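Local coordinates for protein glycoside Hydrolase (Bacteroides uniformis, PDB 5TA0) that probably cleaves agarose chains as a glycoside hydrolase of a gut bacterium, and here carries neoagarooctaose in an engineered variant, at residues 67-75 with 126-134; 455-463 with 497-505. All coordinates share one frame; numbering follows the deposited sequence. Where two conformers were deposited one is given.

Contact 1. Residues 67-75 with 126-134. With EDO (1,2-ethanediol), chain B.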
# COMPACT_ATOMS: atom_id res chain seq x y z
N ALA A 67 -10.53 27.92 9.12
CA ALA A 67 -11.98 27.93 9.20
C ALA A 67 -12.61 26.96 8.20
O ALA A 67 -13.51 26.21 8.57
CB ALA A 67 -12.52 29.33 8.95
N ASP A 68 -12.11 26.99 6.97
CA ASP A 68 -12.56 26.04 5.94
C ASP A 68 -11.42 25.07 5.65
O ASP A 68 -10.66 25.21 4.69
CB ASP A 68 -13.05 26.74 4.67
CG ASP A 68 -13.77 25.79 3.72
OD1 ASP A 68 -13.67 24.55 3.90
OD2 ASP A 68 -14.43 26.26 2.77
N LEU A 69 -11.33 24.05 6.50
CA LEU A 69 -10.25 23.10 6.43
C LEU A 69 -10.38 22.14 5.24
O LEU A 69 -9.37 21.75 4.65
CB LEU A 69 -10.12 22.33 7.74
CG LEU A 69 -8.91 21.39 7.83
CD1 LEU A 69 -7.59 22.15 7.80
CD2 LEU A 69 -9.02 20.58 9.11
N ARG A 70 -11.61 21.77 4.87
CA ARG A 70 -11.79 20.98 3.63
C ARG A 70 -11.21 21.69 2.41
O ARG A 70 -10.58 21.08 1.55
CB ARG A 70 -13.25 20.66 3.35
CG ARG A 70 -13.88 19.68 4.30
CD ARG A 70 -15.31 19.37 3.87
NE ARG A 70 -16.01 18.60 4.91
CZ ARG A 70 -16.55 19.11 6.01
NH1 ARG A 70 -16.51 20.42 6.24
NH2 ARG A 70 -17.14 18.31 6.90
N ASP A 71 -11.46 23.00 2.29
CA ASP A 71 -10.95 23.73 1.14
C ASP A 71 -9.42 23.74 1.10
O ASP A 71 -8.82 23.69 0.03
CB ASP A 71 -11.47 25.17 1.13
CG ASP A 71 -11.06 25.91 -0.13
OD1 ASP A 71 -11.48 25.51 -1.22
OD2 ASP A 71 -10.24 26.84 -0.02
N ASP A 72 -8.81 23.81 2.27
CA ASP A 72 -7.36 23.84 2.33
C ASP A 72 -6.76 22.45 2.06
O ASP A 72 -5.92 22.27 1.16
CB ASP A 72 -6.88 24.39 3.67
CG ASP A 72 -5.43 24.85 3.62
OD1 ASP A 72 -4.54 24.12 4.11
OD2 ASP A 72 -5.16 25.95 3.08
N LEU A 73 -7.22 21.44 2.77
CA LEU A 73 -6.59 20.13 2.67
C LEU A 73 -7.04 19.36 1.44
O LEU A 73 -6.20 18.86 0.67
CB LEU A 73 -6.85 19.33 3.93
CG LEU A 73 -6.18 17.96 4.04
CD1 LEU A 73 -4.72 17.93 3.63
CD2 LEU A 73 -6.37 17.43 5.47
N ILE A 74 -8.35 19.24 1.24
CA ILE A 74 -8.85 18.45 0.11
C ILE A 74 -8.69 19.23 -1.21
O ILE A 74 -8.06 18.74 -2.15
CB ILE A 74 -10.31 17.99 0.32
CG1 ILE A 74 -10.40 16.99 1.48
CG2 ILE A 74 -10.86 17.36 -0.95
CD1 ILE A 74 -11.82 16.69 1.91
N ARG A 75 -9.26 20.43 -1.28
CA ARG A 75 -9.27 21.15 -2.56
C ARG A 75 -7.90 21.71 -2.93
O ARG A 75 -7.38 21.40 -4.00
CB ARG A 75 -10.36 22.23 -2.57
CG ARG A 75 -10.57 22.87 -3.94
CD ARG A 75 -9.64 24.01 -4.33
NE ARG A 75 -9.46 25.04 -3.30
CZ ARG A 75 -8.45 25.92 -3.27
NH1 ARG A 75 -8.36 26.81 -2.28
NH2 ARG A 75 -7.50 25.92 -4.21
N LYS A 126 -23.16 20.89 3.13
CA LYS A 126 -21.84 21.48 2.94
C LYS A 126 -20.81 20.45 2.46
O LYS A 126 -19.83 20.82 1.83
CB LYS A 126 -21.33 22.17 4.22
CG LYS A 126 -21.01 21.22 5.36
CD LYS A 126 -20.67 21.98 6.63
CE LYS A 126 -20.38 21.05 7.80
NZ LYS A 126 -21.58 20.36 8.36
N VAL A 127 -21.03 19.17 2.73
CA VAL A 127 -20.05 18.17 2.32
C VAL A 127 -20.33 17.62 0.92
O VAL A 127 -19.45 17.05 0.31
CB VAL A 127 -19.93 17.01 3.33
CG1 VAL A 127 -19.80 17.52 4.76
CG2 VAL A 127 -21.03 15.97 3.16
N HIS A 128 -21.55 17.79 0.39
CA HIS A 128 -21.90 17.13 -0.86
C HIS A 128 -20.98 17.49 -2.05
O HIS A 128 -20.65 16.63 -2.85
CB HIS A 128 -23.37 17.35 -1.22
CG HIS A 128 -24.31 16.81 -0.19
ND1 HIS A 128 -25.64 17.15 -0.15
CD2 HIS A 128 -24.11 15.97 0.85
CE1 HIS A 128 -26.23 16.55 0.87
NE2 HIS A 128 -25.32 15.83 1.50
N PRO A 129 -20.54 18.77 -2.14
CA PRO A 129 -19.62 19.13 -3.23
C PRO A 129 -18.25 18.43 -3.18
O PRO A 129 -17.54 18.47 -4.18
CB PRO A 129 -19.46 20.65 -3.08
CG PRO A 129 -20.74 21.08 -2.44
CD PRO A 129 -21.00 19.99 -1.44
N TYR A 130 -17.92 17.81 -2.05
CA TYR A 130 -16.65 17.08 -1.93
C TYR A 130 -16.77 15.60 -2.27
O TYR A 130 -15.76 14.89 -2.20
CB TYR A 130 -16.08 17.27 -0.53
CG TYR A 130 -15.63 18.69 -0.28
CD1 TYR A 130 -14.34 19.08 -0.61
CD2 TYR A 130 -16.47 19.63 0.29
CE1 TYR A 130 -13.91 20.37 -0.38
CE2 TYR A 130 -16.05 20.94 0.51
CZ TYR A 130 -14.76 21.29 0.17
OH TYR A 130 -14.29 22.59 0.39
N GLU A 131 -17.94 15.12 -2.68
CA GLU A 131 -18.08 13.71 -3.06
C GLU A 131 -17.16 13.33 -4.20
O GLU A 131 -16.71 12.17 -4.26
CB GLU A 131 -19.54 13.40 -3.43
CG GLU A 131 -20.44 13.34 -2.20
CD GLU A 131 -21.92 13.25 -2.50
OE1 GLU A 131 -22.71 13.14 -1.54
OE2 GLU A 131 -22.30 13.21 -3.69
N LYS A 132 -16.84 14.27 -5.09
CA LYS A 132 -15.90 13.99 -6.17
C LYS A 132 -14.48 13.61 -5.71
O LYS A 132 -13.70 13.09 -6.51
CB LYS A 132 -15.85 15.14 -7.19
CG LYS A 132 -15.29 16.44 -6.66
CD LYS A 132 -15.35 17.54 -7.71
CE LYS A 132 -14.73 18.79 -7.18
NZ LYS A 132 -15.00 19.92 -8.12
N TYR A 133 -14.15 13.91 -4.44
CA TYR A 133 -12.87 13.52 -3.86
C TYR A 133 -12.91 12.19 -3.08
O TYR A 133 -11.91 11.77 -2.53
CB TYR A 133 -12.35 14.62 -2.92
CG TYR A 133 -12.03 15.92 -3.62
CD1 TYR A 133 -10.80 16.13 -4.19
CD2 TYR A 133 -12.96 16.95 -3.67
CE1 TYR A 133 -10.47 17.32 -4.82
CE2 TYR A 133 -12.65 18.17 -4.28
CZ TYR A 133 -11.41 18.33 -4.86
OH TYR A 133 -11.08 19.53 -5.47
N SER A 134 -14.06 11.51 -3.05
CA SER A 134 -14.27 10.39 -2.16
C SER A 134 -14.59 9.10 -2.91
O SER A 134 -15.51 9.06 -3.75
CB SER A 134 -15.42 10.74 -1.23
OG SER A 134 -15.65 9.69 -0.29
C1 EDO B . -14.20 21.83 -3.68
O1 EDO B . -14.13 23.15 -4.20
C2 EDO B . -15.65 21.42 -3.61
O2 EDO B . -16.01 20.91 -4.90
O HOH W 1 -15.70 24.55 1.16
O HOH W 2 -13.58 24.04 -1.73
O HOH W 3 -8.49 19.92 -6.07
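Arg70 and Tyr130 both turn CG anti to the carbonyl carbon (chi1 -70° and -68°), and with its chain extended from CG to NE the arginine lays its aliphatic stem over one face of the phenol ring. Arg70 CD sits 4.0 Å from the Tyr130 ring centroid, a CH-pi contact, and Arg70 CB touches Tyr130 CZ at 3.6 Å. The opposite face carries C2 of a 1,2-ethanediol, probably from the crystallisation liquor. Beyond the ring, Val127 CG1 lies over a face of the guanidinium, 3.5 Å from Arg70 NH2, while Asp61 and the carbonyl of Ile55 take up the arginine's polar end. Ile74, modelled in two conformers, lays CG2 over the face of Tyr133 in one of them, a contact that holds for that copy alone. No direct hydrogen bond crosses between the segments; water does that work. Tyr130 OH holds two waters, one donating to Asp68 OD2, the other to Asp71 OD1. Asp71 is itself fixed side-on by Arg75, whose NE reaches Asp71 OD1 at 2.9 Å. Asp68 OD1 meanwhile accepts from Asp71 N at 3.1 Å, making the N-cap of helix 69-76, which packs here on the 3-10 turn leading into strand 134-140 of the alpha/beta barrel.

Contact 2. Residues 455-463 with 497-505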
# COMPACT_ATOMS: atom_id res chain seq x y z
N LYS A 455 22.28 7.00 4.51
CA LYS A 455 23.21 8.11 4.42
C LYS A 455 22.80 8.93 3.21
O LYS A 455 22.03 8.44 2.37
CB LYS A 455 24.65 7.62 4.24
CG LYS A 455 24.87 6.72 3.05
CD LYS A 455 26.35 6.30 2.96
CE LYS A 455 26.61 5.42 1.75
NZ LYS A 455 26.14 4.02 1.89
N PRO A 456 23.32 10.16 3.11
CA PRO A 456 23.05 10.97 1.91
C PRO A 456 23.67 10.34 0.68
O PRO A 456 24.67 9.62 0.79
CB PRO A 456 23.69 12.31 2.25
CG PRO A 456 23.77 12.34 3.75
CD PRO A 456 24.04 10.94 4.13
N VAL A 457 23.06 10.58 -0.49
CA VAL A 457 23.52 10.04 -1.75
C VAL A 457 23.62 11.21 -2.74
O VAL A 457 22.66 11.97 -2.96
CB VAL A 457 22.58 8.92 -2.27
CG1 VAL A 457 23.05 8.40 -3.63
CG2 VAL A 457 22.52 7.78 -1.28
N ASP A 458 24.81 11.37 -3.33
CA ASP A 458 25.04 12.38 -4.33
C ASP A 458 24.56 11.87 -5.69
O ASP A 458 24.96 10.79 -6.13
CB ASP A 458 26.55 12.70 -4.41
CG ASP A 458 27.09 13.35 -3.16
OD1 ASP A 458 26.36 14.08 -2.45
OD2 ASP A 458 28.29 13.15 -2.90
N LEU A 459 23.69 12.65 -6.32
CA LEU A 459 23.08 12.28 -7.57
C LEU A 459 23.59 13.15 -8.71
O LEU A 459 23.74 14.37 -8.53
CB LEU A 459 21.56 12.45 -7.52
CG LEU A 459 20.82 11.82 -6.34
CD1 LEU A 459 19.34 12.17 -6.40
CD2 LEU A 459 21.03 10.33 -6.29
N ASN A 460 23.85 12.53 -9.85
CA ASN A 460 24.12 13.23 -11.09
C ASN A 460 22.89 13.04 -11.99
O ASN A 460 22.56 11.91 -12.35
CB ASN A 460 25.38 12.69 -11.77
CG ASN A 460 26.65 12.97 -10.96
OD1 ASN A 460 26.77 14.00 -10.29
ND2 ASN A 460 27.60 12.04 -11.04
N LEU A 461 22.23 14.15 -12.32
CA LEU A 461 20.95 14.15 -13.05
C LEU A 461 21.14 14.41 -14.54
O LEU A 461 21.82 15.37 -14.91
CB LEU A 461 20.00 15.22 -12.50
CG LEU A 461 19.55 15.08 -11.03
CD1 LEU A 461 20.63 15.45 -10.03
CD2 LEU A 461 18.33 15.94 -10.78
N SER A 462 20.51 13.58 -15.37
CA SER A 462 20.44 13.80 -16.83
C SER A 462 18.99 13.83 -17.27
O SER A 462 18.23 12.95 -16.91
CB SER A 462 21.20 12.71 -17.58
OG SER A 462 22.58 12.73 -17.23
N VAL A 463 18.61 14.84 -18.05
CA VAL A 463 17.26 14.95 -18.59
C VAL A 463 17.38 14.86 -20.10
O VAL A 463 18.02 15.72 -20.72
CB VAL A 463 16.55 16.24 -18.17
CG1 VAL A 463 15.13 16.28 -18.73
CG2 VAL A 463 16.54 16.38 -16.65
N SER A 497 19.71 25.66 -12.61
CA SER A 497 20.04 24.38 -13.22
C SER A 497 20.07 23.35 -12.10
O SER A 497 20.16 23.72 -10.93
CB SER A 497 21.41 24.47 -13.89
OG SER A 497 22.43 24.72 -12.95
N LEU A 498 20.03 22.07 -12.46
CA LEU A 498 20.15 21.01 -11.46
C LEU A 498 20.84 19.78 -12.01
O LEU A 498 20.24 18.72 -12.17
CB LEU A 498 18.77 20.67 -10.87
CG LEU A 498 18.84 19.94 -9.53
CD1 LEU A 498 19.24 20.90 -8.42
CD2 LEU A 498 17.51 19.26 -9.21
N ASP A 499 22.13 19.91 -12.27
CA ASP A 499 22.94 18.80 -12.76
C ASP A 499 23.36 17.83 -11.66
O ASP A 499 23.66 16.67 -11.94
CB ASP A 499 24.18 19.33 -13.49
CG ASP A 499 23.85 20.08 -14.76
OD1 ASP A 499 22.83 19.76 -15.42
OD2 ASP A 499 24.62 20.99 -15.10
N HIS A 500 23.41 18.33 -10.42
CA HIS A 500 23.83 17.55 -9.26
C HIS A 500 22.91 17.90 -8.11
O HIS A 500 22.46 19.04 -7.99
CB HIS A 500 25.28 17.89 -8.85
CG HIS A 500 26.25 17.80 -9.98
ND1 HIS A 500 26.74 16.61 -10.46
CD2 HIS A 500 26.81 18.77 -10.75
CE1 HIS A 500 27.57 16.84 -11.47
NE2 HIS A 500 27.63 18.14 -11.66
N PHE A 501 22.64 16.90 -7.27
CA PHE A 501 21.79 17.08 -6.10
C PHE A 501 22.13 16.01 -5.07
O PHE A 501 22.29 14.85 -5.43
CB PHE A 501 20.32 16.97 -6.51
CG PHE A 501 19.36 17.17 -5.37
CD1 PHE A 501 18.76 16.07 -4.75
CD2 PHE A 501 19.05 18.43 -4.93
CE1 PHE A 501 17.88 16.26 -3.70
CE2 PHE A 501 18.16 18.62 -3.88
CZ PHE A 501 17.58 17.52 -3.27
N THR A 502 22.28 16.41 -3.81
CA THR A 502 22.52 15.48 -2.72
C THR A 502 21.18 15.19 -2.04
O THR A 502 20.60 16.06 -1.42
CB THR A 502 23.51 16.04 -1.70
OG1 THR A 502 24.77 16.24 -2.37
CG2 THR A 502 23.73 15.08 -0.54
N LEU A 503 20.73 13.94 -2.19
CA LEU A 503 19.49 13.51 -1.56
C LEU A 503 19.83 12.99 -0.16
O LEU A 503 20.69 12.14 0.00
CB LEU A 503 18.85 12.42 -2.41
CG LEU A 503 17.48 11.92 -1.98
CD1 LEU A 503 16.42 12.98 -1.87
CD2 LEU A 503 17.05 10.85 -2.98
N GLU A 504 19.16 13.54 0.84
CA GLU A 504 19.45 13.23 2.23
C GLU A 504 19.06 11.82 2.63
O GLU A 504 18.42 11.09 1.87
CB GLU A 504 18.83 14.25 3.17
CG GLU A 504 19.67 15.52 3.33
CD GLU A 504 21.02 15.25 3.96
OE1 GLU A 504 21.99 15.93 3.58
OE2 GLU A 504 21.11 14.34 4.80
N THR A 505 19.52 11.40 3.81
CA THR A 505 19.26 10.08 4.36
C THR A 505 17.75 9.78 4.35
O THR A 505 16.95 10.54 4.88
CB THR A 505 19.75 10.05 5.81
OG1 THR A 505 21.15 10.31 5.80
CG2 THR A 505 19.45 8.74 6.47
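Thr502 OG1 donates to Asp458 OD1 at 2.7 Å, meeting the carboxylate on its anti side, 28° out of plane; the two side chains run alongside each other from a non-hydrogen-bonded pair. With OG1 anti to the carbonyl carbon (chi1 -62°), the threonine turns its hydroxyl to the aspartate and still brings Thr502 CG2 to 3.9 Å from Pro456 CB. Putting a valine here would probably leave Asp458 OD1 without this donor and its carboxylate freer to turn. On the same face His500 ND1 hydrogen-bonds Asn460 OD1 at 2.6 Å, but in one of two asparagine conformers, making this bond less certain. The backbone is stitched by paired bonds at Val457-Leu503 and Leu459-Phe501, and Leu461 N continues them to Asp499 O at 2.9 Å. The other face is greasy: Leu459 CD1 lies 4.0 Å from Leu503 CB, Leu461 CD1 packs 3.8 Å from Phe501 CB, and Leu461 CD2 meets Leu498 CD2 at 3.8 Å. Ile449, Val475 and Ile511 join this layer, and His477 meets the Phe501 ring edge-to-face. Strand 500-503, outermost in its sheet within the chain, thus pairs antiparallel with 457-464, whose other side strand 25-30 takes, in the beta-sandwich domain.

How the contacts relate
Contact 1 belongs to the alpha/beta barrel and contact 2 to the beta-sandwich that follows it in the chain; their centres stand 37 Å apart and their nearest atoms about 22 Å, so neither touches the other. The chain nevertheless ties the two regions together: strand 25-30, close to the modelled start, runs beside strand 457-464 of contact 2 before the chain goes on into the barrel and contact 1. The glycan pocket draws its residues from between positions 52 and 387, so contact 2 contributes none. The small molecule at contact 1 is ethanediol rather than sugar. Along the chain the two come in series, contact 1 closing before contact 2 opens.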